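Local coordinates for HD domain protein (Enterococcus faecalis, PDB 4LRL) that hydrolyses deoxyribonucleoside triphosphates in a metal-containing HD domain, under allosteric activation and inhibition, at residues Asp397-Asn402 and Thr408-Met413; Ala301-Pro306 and Ser326-Gln331. All blocks are in the same frame, centred on the assembly; numbering follows the deposited sequence.

Contact 1 (Asp397-Asn402 and Thr408-Met413); sequences DFYRPN and TQIELM
Tyr399 and Ile410 form the dense end of this contact, a case of a loop fastened to the residues that lead into β-strand 411-413. With chi1 at -173°, the tyrosine CG turns away from the backbone N and beside the carbonyl carbon, which carries the ring across to 408-410. Ile410 CD1 sits over one face, off centre toward the rim, in a CH-pi contact 3.9 Å from the Tyr399 ring centroid. Pro401 CD lies over the middle of the opposite face, 3.6 Å above the Tyr399 ring plane. Clamped between isoleucine and proline, the ring is limited in its turning, while its hydroxyl end is held in place: Ile410 N donates to Tyr399 OH at 2.7 Å, with 161° at the hydrogen, and Glu421 OE2 is a second partner of the same oxygen. Beside the ring, Pro401 CA makes a CA-H...O contact with Thr408 O at 3.4 Å.

Toward Asn402 the contact thins out. Asn402 N gives a hydrogen bond to Thr408 OG1 at 2.8 Å, and this hydroxyl is also bonded to Arg405 O, so one threonine oxygen helps hold the intervening bend. Gln409 NE2 approaches Asn402 O at 3.2 Å, yet the angle is too poor for a hydrogen bond; that amide bonds weakly to Arg405 O instead. Arg400 is exposed and its CB points away, while its backbone N reaches Thr408 O through one water.

Behind the tight end, Tyr399 and Ile410 both rest on Leu422 of helix 422-425 and on Gln203, and Pro401 and Gln409 pack on Glu421. From there the chain enters strand 411-413, flanked in the mixed sheet by parallel strand 241-245 and antiparallel strand 419-421.

Contact 2 (Ala301-Pro306 and Ser326-Gln331); sequences ASLLVP and STYFTQ
Tyr328 projects from helix 322-332 into the turn 301-304, a type I β-turn in the largely helical HD-associated region, and shows how one aromatic side chain can account for nearly a whole contact. Its CB points toward the turn. With chi1 at -64°, CG stands anti to the carbonyl carbon and the ring is laid beneath Ala301. CG already has Ala301 CB as its nearest partner across the contact. At CD1 the fit tightens, with Ala301 CB at 3.5 Å, while Leu304 CD1 comes to the ring edge, 4.0 Å from Tyr328 CD1. Further out the backbone takes over: Ala301 CA stands over the ring centre, 3.6 Å from the Tyr328 centroid and only 11° off the normal, a CH-pi contact made by a main-chain carbon. CD2, CE1, CE2 and CZ all have this same CA as nearest partner, and Leu303 CB is a more distant apolar neighbour of CE1.

At the tip, the hydroxyl accepts a hydrogen bond: Leu303 N lies 3.2 Å from Tyr328 OH, with 159° at the hydrogen. The Leu303 side chain crosses the tyrosine at about a right angle, and the tip is bordered by Leu303 CG, 3.3 Å from Tyr328 OH, and by Ser302 OG, 3.5 Å from the same Tyr328 OH.

The second subunit covers part of this region. Its Gln331 packs on both Leu303 and Tyr328, and Thr327 OG1 makes a weak hydrogen bond to Thr327 OG1 of that subunit. Within the chain, Leu304 also rests on Leu325 and Trp332, which extends its hold on helix 322-332. The turn that receives the ring is itself pinned by its own backbone, Leu304 N donating to Ala301 O at 2.8 Å.

In the fold
From the N terminus, the chain passes through the HD domain with its nickel site and then helix 270-291 before reaching contact 2. There 301-306 meets helix 322-332, closing a 19-residue excursion through the end of helix 305-308, helix 314-318 and the start of helix 322-332. Helix 338-348, strand 354-357 and helix 361-377 follow before contact 1 closes a loop of only five residues. The two are in series, neither nested nor crossed. The centres of contacts 1 and 2 lie about 42 Å apart, on opposite sides of the chain's centre. Contact 2 ties the turn before helix 305-308 to helix 322-332, beside a second subunit; contact 1 joins a loop to the lead-in of sheet strand 411-413.

Contact 1 (Asp397-Asn402 and Thr408-Met413)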
loop_
_atom_site.group_PDB
_atom_site.type_symbol
_atom_site.label_atom_id
_atom_site.label_comp_id
_atom_site.label_asym_id
_atom_site.label_seq_id
_atom_site.Cartn_x
_atom_site.Cartn_y
_atom_site.Cartn_z
ATOM N N ASP C 397 0.829 27.872 -0.217
ATOM C CA ASP C 397 0.681 28.621 -1.462
ATOM C C ASP C 397 0.312 27.719 -2.647
ATOM O O ASP C 397 0.816 26.601 -2.773
ATOM C CB ASP C 397 1.968 29.394 -1.763
ATOM C CG ASP C 397 3.151 28.484 -2.054
ATOM O OD1 ASP C 397 3.438 27.573 -1.246
ATOM O OD2 ASP C 397 3.798 28.682 -3.098
ATOM N N PHE C 398 -0.576 28.214 -3.506
ATOM C CA PHE C 398 -0.978 27.494 -4.713
ATOM C C PHE C 398 0.043 27.682 -5.824
ATOM O O PHE C 398 0.801 28.657 -5.816
ATOM C CB PHE C 398 -2.347 27.973 -5.195
ATOM C CG PHE C 398 -3.489 27.464 -4.372
ATOM C CD1 PHE C 398 -3.991 26.180 -4.573
ATOM C CD2 PHE C 398 -4.067 28.263 -3.394
ATOM C CE1 PHE C 398 -5.055 25.701 -3.814
ATOM C CE2 PHE C 398 -5.132 27.792 -2.626
ATOM C CZ PHE C 398 -5.625 26.509 -2.838
ATOM N N TYR C 399 0.058 26.751 -6.777
ATOM C CA TYR C 399 0.916 26.888 -7.945
ATOM C C TYR C 399 0.354 27.930 -8.922
ATOM O O TYR C 399 -0.657 27.691 -9.576
ATOM C CB TYR C 399 1.151 25.533 -8.633
ATOM C CG TYR C 399 2.169 25.611 -9.747
ATOM C CD1 TYR C 399 3.448 26.118 -9.506
ATOM C CD2 TYR C 399 1.857 25.199 -11.043
ATOM C CE1 TYR C 399 4.397 26.218 -10.530
ATOM C CE2 TYR C 399 2.799 25.286 -12.075
ATOM C CZ TYR C 399 4.068 25.803 -11.810
ATOM O OH TYR C 399 5.014 25.907 -12.810
ATOM N N ARG C 400 1.003 29.090 -8.989
ATOM C CA ARG C 400 0.627 30.150 -9.930
ATOM C C ARG C 400 1.861 30.671 -10.667
ATOM O O ARG C 400 2.446 31.680 -10.268
ATOM C CB ARG C 400 -0.093 31.302 -9.223
ATOM C CG ARG C 400 -0.788 32.244 -10.199
ATOM C CD ARG C 400 -0.996 33.647 -9.644
ATOM N NE ARG C 400 -1.821 33.635 -8.439
ATOM C CZ ARG C 400 -2.590 34.641 -8.041
ATOM N NH1 ARG C 400 -3.297 34.518 -6.927
ATOM N NH2 ARG C 400 -2.666 35.762 -8.751
ATOM N N PRO C 401 2.270 29.977 -11.745
ATOM C CA PRO C 401 3.479 30.357 -12.464
ATOM C C PRO C 401 3.379 31.731 -13.121
ATOM O O PRO C 401 2.461 31.988 -13.904
ATOM C CB PRO C 401 3.629 29.256 -13.522
ATOM C CG PRO C 401 2.275 28.655 -13.651
ATOM C CD PRO C 401 1.670 28.746 -12.291
ATOM N N ASN C 402 4.312 32.608 -12.772
ATOM C CA ASN C 402 4.416 33.905 -13.412
ATOM C C ASN C 402 5.502 33.873 -14.473
ATOM O O ASN C 402 6.685 33.707 -14.165
ATOM C CB ASN C 402 4.691 35.001 -12.392
ATOM C CG ASN C 402 4.351 36.368 -12.916
ATOM O OD1 ASN C 402 4.965 36.858 -13.864
ATOM N ND2 ASN C 402 3.365 36.999 -12.299
ATOM N N THR C 408 8.683 31.220 -9.529
ATOM C CA THR C 408 7.303 30.785 -9.372
ATOM C C THR C 408 6.975 29.605 -10.283
ATOM O O THR C 408 5.826 29.168 -10.349
ATOM C CB THR C 408 6.341 31.935 -9.711
ATOM O OG1 THR C 408 6.504 32.297 -11.090
ATOM C CG2 THR C 408 6.629 33.159 -8.838
ATOM N N GLN C 409 7.984 29.087 -10.979
ATOM C CA GLN C 409 7.744 28.130 -12.057
ATOM C C GLN C 409 8.377 26.754 -11.838
ATOM O O GLN C 409 9.435 26.624 -11.219
ATOM C CB GLN C 409 8.224 28.713 -13.394
ATOM C CG GLN C 409 7.713 30.113 -13.682
ATOM C CD GLN C 409 8.223 30.656 -14.997
ATOM O OE1 GLN C 409 7.859 30.167 -16.064
ATOM N NE2 GLN C 409 9.064 31.679 -14.930
ATOM N N ILE C 410 7.716 25.730 -12.359
ATOM C CA ILE C 410 8.303 24.404 -12.438
ATOM C C ILE C 410 8.776 24.232 -13.879
ATOM O O ILE C 410 7.973 24.288 -14.807
ATOM C CB ILE C 410 7.290 23.323 -12.020
ATOM C CG1 ILE C 410 6.886 23.531 -10.559
ATOM C CG2 ILE C 410 7.862 21.925 -12.234
ATOM C CD1 ILE C 410 5.664 22.770 -10.147
ATOM N N GLU C 411 10.083 24.064 -14.064
ATOM C CA GLU C 411 10.664 24.050 -15.406
ATOM C C GLU C 411 10.888 22.634 -15.922
ATOM O O GLU C 411 11.496 21.798 -15.244
ATOM C CB GLU C 411 11.974 24.838 -15.455
ATOM C CG GLU C 411 11.889 26.254 -14.892
ATOM C CD GLU C 411 11.367 27.288 -15.885
ATOM O OE1 GLU C 411 10.617 26.939 -16.822
ATOM O OE2 GLU C 411 11.704 28.469 -15.714
ATOM N N LEU C 412 10.380 22.372 -17.122
ATOM C CA LEU C 412 10.584 21.091 -17.792
ATOM C C LEU C 412 11.618 21.288 -18.880
ATOM O O LEU C 412 11.545 22.261 -19.645
ATOM C CB LEU C 412 9.277 20.574 -18.388
ATOM C CG LEU C 412 8.150 20.235 -17.407
ATOM C CD1 LEU C 412 6.798 20.469 -18.045
ATOM C CD2 LEU C 412 8.255 18.805 -16.914
ATOM N N MET C 413 12.593 20.389 -18.937
ATOM C CA MET C 413 13.637 20.497 -19.954
ATOM C C MET C 413 13.438 19.585 -21.163
ATOM O O MET C 413 13.307 18.365 -21.035
ATOM C CB MET C 413 15.028 20.293 -19.366
ATOM C CG MET C 413 16.109 20.724 -20.338
ATOM S SD MET C 413 17.770 20.532 -19.707
ATOM C CE MET C 413 17.846 21.929 -18.589
HETATM O O HOH W 1 3.791 29.421 -8.281
#

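Contact 2 (Ala301-Pro306 and Ser326-Gln331)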
loop_
_atom_site.group_PDB
_atom_site.type_symbol
_atom_site.label_atom_id
_atom_site.label_comp_id
_atom_site.label_asym_id
_atom_site.label_seq_id
_atom_site.Cartn_x
_atom_site.Cartn_y
_atom_site.Cartn_z
ATOM N N ALA C 301 2.381 31.075 33.979
ATOM C CA ALA C 301 2.868 30.738 32.652
ATOM C C ALA C 301 4.185 31.449 32.381
ATOM O O ALA C 301 4.316 32.182 31.397
ATOM C CB ALA C 301 1.824 31.093 31.606
ATOM N N SER C 302 5.152 31.211 33.267
ATOM C CA SER C 302 6.457 31.882 33.259
ATOM C C SER C 302 7.154 31.919 31.902
ATOM O O SER C 302 7.679 32.960 31.506
ATOM C CB SER C 302 7.388 31.247 34.294
ATOM O OG SER C 302 7.494 29.850 34.070
ATOM N N LEU C 303 7.147 30.788 31.193
ATOM C CA LEU C 303 7.808 30.673 29.891
ATOM C C LEU C 303 7.075 31.421 28.776
ATOM O O LEU C 303 7.635 31.635 27.703
ATOM C CB LEU C 303 8.022 29.204 29.510
ATOM C CG LEU C 303 8.805 28.263 30.443
ATOM C CD1 LEU C 303 8.849 26.845 29.870
ATOM C CD2 LEU C 303 10.215 28.763 30.733
ATOM N N LEU C 304 5.832 31.826 29.031
ATOM C CA LEU C 304 5.075 32.641 28.073
ATOM C C LEU C 304 5.122 34.138 28.367
ATOM O O LEU C 304 4.807 34.964 27.498
ATOM C CB LEU C 304 3.618 32.198 28.010
ATOM C CG LEU C 304 3.223 31.048 27.092
ATOM C CD1 LEU C 304 1.713 30.871 27.174
ATOM C CD2 LEU C 304 3.654 31.291 25.651
ATOM N N VAL C 305 5.517 34.478 29.592
ATOM C CA VAL C 305 5.515 35.855 30.054
ATOM C C VAL C 305 6.338 36.797 29.149
ATOM O O VAL C 305 5.845 37.869 28.802
ATOM C CB VAL C 305 5.917 35.947 31.557
ATOM C CG1 VAL C 305 6.046 37.400 32.017
ATOM C CG2 VAL C 305 4.899 35.203 32.412
ATOM N N PRO C 306 7.567 36.394 28.738
ATOM C CA PRO C 306 8.333 37.243 27.809
ATOM C C PRO C 306 7.577 37.553 26.521
ATOM O O PRO C 306 7.770 38.615 25.931
ATOM C CB PRO C 306 9.561 36.395 27.488
ATOM C CG PRO C 306 9.712 35.491 28.642
ATOM C CD PRO C 306 8.329 35.182 29.105
ATOM N N SER C 326 0.231 23.161 26.433
ATOM C CA SER C 326 -0.833 22.317 26.959
ATOM C C SER C 326 -0.786 22.238 28.486
ATOM O O SER C 326 -1.827 22.209 29.141
ATOM C CB SER C 326 -0.833 20.929 26.307
ATOM O OG SER C 326 0.426 20.311 26.430
ATOM N N THR C 327 0.422 22.246 29.046
ATOM C CA THR C 327 0.594 22.271 30.495
ATOM C C THR C 327 -0.043 23.527 31.114
ATOM O O THR C 327 -0.782 23.443 32.098
ATOM C CB THR C 327 2.077 22.147 30.885
ATOM O OG1 THR C 327 2.595 20.904 30.386
ATOM C CG2 THR C 327 2.253 22.196 32.414
ATOM N N TYR C 328 0.219 24.680 30.512
ATOM C CA TYR C 328 -0.370 25.917 30.991
ATOM C C TYR C 328 -1.887 25.933 30.796
ATOM O O TYR C 328 -2.614 26.382 31.692
ATOM C CB TYR C 328 0.301 27.148 30.363
ATOM C CG TYR C 328 1.768 27.335 30.720
ATOM C CD1 TYR C 328 2.611 28.089 29.897
ATOM C CD2 TYR C 328 2.317 26.758 31.868
ATOM C CE1 TYR C 328 3.960 28.270 30.214
ATOM C CE2 TYR C 328 3.670 26.929 32.190
ATOM C CZ TYR C 328 4.480 27.688 31.356
ATOM O OH TYR C 328 5.810 27.872 31.663
ATOM N N PHE C 329 -2.365 25.407 29.663
ATOM C CA PHE C 329 -3.820 25.324 29.411
ATOM C C PHE C 329 -4.569 24.511 30.486
ATOM O O PHE C 329 -5.674 24.878 30.887
ATOM C CB PHE C 329 -4.132 24.738 28.029
ATOM C CG PHE C 329 -3.520 25.494 26.879
ATOM C CD1 PHE C 329 -3.347 24.868 25.652
ATOM C CD2 PHE C 329 -3.100 26.819 27.021
ATOM C CE1 PHE C 329 -2.780 25.549 24.582
ATOM C CE2 PHE C 329 -2.533 27.496 25.964
ATOM C CZ PHE C 329 -2.374 26.860 24.735
ATOM N N THR C 330 -3.964 23.420 30.943
ATOM C CA THR C 330 -4.515 22.629 32.040
ATOM C C THR C 330 -4.678 23.446 33.331
ATOM O O THR C 330 -5.735 23.393 33.955
ATOM C CB THR C 330 -3.697 21.340 32.272
ATOM O OG1 THR C 330 -3.738 20.548 31.079
ATOM C CG2 THR C 330 -4.248 20.523 33.446
ATOM N N GLN C 331 -3.655 24.214 33.715
ATOM C CA GLN C 331 -3.782 25.104 34.878
ATOM C C GLN C 331 -4.871 26.136 34.619
ATOM O O GLN C 331 -5.679 26.414 35.499
ATOM C CB GLN C 331 -2.489 25.858 35.186
ATOM C CG GLN C 331 -1.214 25.038 35.369
ATOM C CD GLN C 331 0.021 25.886 35.060
ATOM O OE1 GLN C 331 -0.097 27.080 34.747
ATOM N NE2 GLN C 331 1.205 25.278 35.132
#